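Local coordinates for protein polymerase X (Deinococcus radiodurans, PDB 2W9M) that probably catalyses template-directed DNA synthesis as a family X polymerase and carries a PHP domain that binds a cluster of zinc ions, at residues E377-Q382 / G418-V423. Residues are numbered along the deposited sequence; the frame is centred on the assembly and turned at random.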
loop_
_atom_site.group_PDB
_atom_site.type_symbol
_atom_site.label_atom_id
_atom_site.label_comp_id
_atom_site.label_asym_id
_atom_site.label_seq_id
_atom_site.Cartn_x
_atom_site.Cartn_y
_atom_site.Cartn_z
ATOM N N GLU A 377 -24.175 -4.226 16.522
ATOM C CA GLU A 377 -23.982 -4.716 17.885
ATOM C C GLU A 377 -22.512 -4.965 18.230
ATOM O O GLU A 377 -22.064 -4.642 19.329
ATOM C CB GLU A 377 -24.820 -5.977 18.124
ATOM C CG GLU A 377 -25.143 -6.762 16.854
ATOM C CD GLU A 377 -26.251 -6.118 16.026
ATOM O OE1 GLU A 377 -27.167 -5.512 16.623
ATOM O OE2 GLU A 377 -26.207 -6.218 14.779
ATOM N N ARG A 378 -21.764 -5.539 17.294
ATOM C CA ARG A 378 -20.336 -5.757 17.511
ATOM C C ARG A 378 -19.560 -4.440 17.547
ATOM O O ARG A 378 -18.562 -4.315 18.258
ATOM C CB ARG A 378 -19.752 -6.676 16.442
ATOM C CG ARG A 378 -20.074 -8.142 16.634
ATOM C CD ARG A 378 -19.328 -8.975 15.614
ATOM N NE ARG A 378 -17.890 -8.970 15.868
ATOM C CZ ARG A 378 -16.962 -8.877 14.921
ATOM N NH1 ARG A 378 -17.313 -8.760 13.646
ATOM N NH2 ARG A 378 -15.679 -8.886 15.255
ATOM N N LEU A 379 -20.015 -3.462 16.772
ATOM C CA LEU A 379 -19.407 -2.139 16.804
ATOM C C LEU A 379 -19.580 -1.504 18.180
ATOM O O LEU A 379 -18.669 -0.857 18.691
ATOM C CB LEU A 379 -20.015 -1.230 15.735
ATOM C CG LEU A 379 -19.482 0.204 15.754
ATOM C CD1 LEU A 379 -18.008 0.227 15.371
ATOM C CD2 LEU A 379 -20.291 1.095 14.830
ATOM N N ARG A 380 -20.755 -1.689 18.778
ATOM C CA ARG A 380 -21.013 -1.128 20.099
ATOM C C ARG A 380 -20.090 -1.771 21.126
ATOM O O ARG A 380 -19.598 -1.102 22.035
ATOM C CB ARG A 380 -22.482 -1.287 20.496
ATOM C CG ARG A 380 -23.467 -0.724 19.471
ATOM C CD ARG A 380 -24.581 0.091 20.126
ATOM N NE ARG A 380 -25.270 -0.633 21.195
ATOM C CZ ARG A 380 -24.952 -0.549 22.486
ATOM N NH1 ARG A 380 -23.945 0.222 22.871
ATOM N NH2 ARG A 380 -25.637 -1.238 23.390
ATOM N N GLU A 381 -19.840 -3.068 20.960
ATOM C CA GLU A 381 -18.896 -3.783 21.814
ATOM C C GLU A 381 -17.458 -3.291 21.633
ATOM O O GLU A 381 -16.705 -3.190 22.604
ATOM C CB GLU A 381 -18.981 -5.293 21.580
ATOM C CG GLU A 381 -20.294 -5.905 22.039
ATOM C CD GLU A 381 -20.289 -7.425 21.999
ATOM O OE1 GLU A 381 -20.648 -8.044 23.024
ATOM O OE2 GLU A 381 -19.928 -8.002 20.948
ATOM N N GLN A 382 -17.076 -2.984 20.397
ATOM C CA GLN A 382 -15.746 -2.435 20.148
ATOM C C GLN A 382 -15.583 -1.087 20.846
ATOM O O GLN A 382 -14.546 -0.811 21.452
ATOM C CB GLN A 382 -15.474 -2.285 18.648
ATOM C CG GLN A 382 -14.088 -1.725 18.321
ATOM C CD GLN A 382 -13.909 -1.419 16.843
ATOM O OE1 GLN A 382 -14.512 -0.485 16.306
ATOM N NE2 GLN A 382 -13.071 -2.202 16.180
ATOM N N GLY A 418 -22.977 8.431 14.127
ATOM C CA GLY A 418 -22.897 9.561 15.038
ATOM C C GLY A 418 -22.137 9.272 16.322
ATOM O O GLY A 418 -21.708 10.197 17.012
ATOM N N GLU A 419 -21.973 7.991 16.646
ATOM C CA GLU A 419 -21.233 7.583 17.838
ATOM C C GLU A 419 -19.724 7.648 17.620
ATOM O O GLU A 419 -18.947 7.654 18.576
ATOM C CB GLU A 419 -21.605 6.154 18.240
ATOM C CG GLU A 419 -22.959 5.997 18.904
ATOM C CD GLU A 419 -23.080 4.676 19.653
ATOM O OE1 GLU A 419 -23.741 3.747 19.128
ATOM O OE2 GLU A 419 -22.504 4.564 20.763
ATOM N N LEU A 420 -19.316 7.691 16.357
ATOM C CA LEU A 420 -17.907 7.599 16.000
ATOM C C LEU A 420 -17.205 8.958 16.049
ATOM O O LEU A 420 -17.823 10.007 15.851
ATOM C CB LEU A 420 -17.763 6.965 14.612
ATOM C CG LEU A 420 -18.286 5.529 14.505
ATOM C CD1 LEU A 420 -18.427 5.082 13.060
ATOM C CD2 LEU A 420 -17.381 4.583 15.273
ATOM N N ASP A 421 -15.905 8.932 16.314
ATOM C CA ASP A 421 -15.111 10.152 16.310
ATOM C C ASP A 421 -14.808 10.587 14.881
ATOM O O ASP A 421 -14.658 11.776 14.606
ATOM C CB ASP A 421 -13.820 9.948 17.097
ATOM C CG ASP A 421 -14.079 9.608 18.554
ATOM O OD1 ASP A 421 -15.116 10.054 19.093
ATOM O OD2 ASP A 421 -13.252 8.890 19.157
ATOM N N TYR A 422 -14.723 9.614 13.977
ATOM C CA TYR A 422 -14.526 9.892 12.560
ATOM C C TYR A 422 -14.960 8.710 11.699
ATOM O O TYR A 422 -14.932 7.564 12.145
ATOM C CB TYR A 422 -13.073 10.274 12.268
ATOM C CG TYR A 422 -12.134 9.097 12.162
ATOM C CD1 TYR A 422 -11.529 8.773 10.953
ATOM C CD2 TYR A 422 -11.849 8.314 13.267
ATOM C CE1 TYR A 422 -10.665 7.697 10.851
ATOM C CE2 TYR A 422 -10.989 7.243 13.176
ATOM C CZ TYR A 422 -10.400 6.939 11.965
ATOM O OH TYR A 422 -9.545 5.870 11.877
ATOM N N VAL A 423 -15.365 9.007 10.466
ATOM C CA VAL A 423 -15.865 8.008 9.534
ATOM C C VAL A 423 -15.059 7.975 8.238
ATOM O O VAL A 423 -14.884 9.001 7.589
ATOM C CB VAL A 423 -17.322 8.300 9.159
ATOM C CG1 VAL A 423 -17.842 7.240 8.198
ATOM C CG2 VAL A 423 -18.190 8.389 10.414
#
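Glu419 meets Arg380 at the exposed border of this contact, and the distances show that the touch is van der Waals. OE1 of Glu419 lies 3.9 Å from CD of Arg380, an aliphatic carbon, whereas NH1 of Arg380 and OE2 of Glu419 remain 5.0 Å apart, so there is no salt bridge, and any attraction between the opposite charges would be weak and long-range. The guanidinium and carboxylate planes are inclined by 34°. Glu419 runs out straight beyond CG and reaches the arginine with its carboxylate, while the Arg380 chain bends at chi2 and again at chi3 (-53°), which presents CD to the acid.

At Leu420 the contact turns inward and apolar. Its CB does not point at helix 376-391, but with CG anti to the carbonyl carbon (chi1 -62°) the CD2 branch comes to 4.4 Å from CD1 of Leu379, methyl against methyl. The backbones stay well separated, with CA of Leu379 and CA of Leu420 9.9 Å apart, and the two segments bury 120 Å² in all, which marks a light contact. Topologically, it joins a helix to the lead-in of strand 422-426 in the zinc-binding PHP domain, a distorted beta/alpha barrel whose seven strands run parallel; strand 396-403, which comes between them in sequence, also touches Leu420 through Ser400. The side chain of Leu420 lies about 13 Å from a zinc ion. OD2 of Asp421 accepts a hydrogen bond from the backbone N of Ala398, and the hydroxyl of Tyr422 is hydrogen-bonded to the backbone N of His332, a zinc ligand.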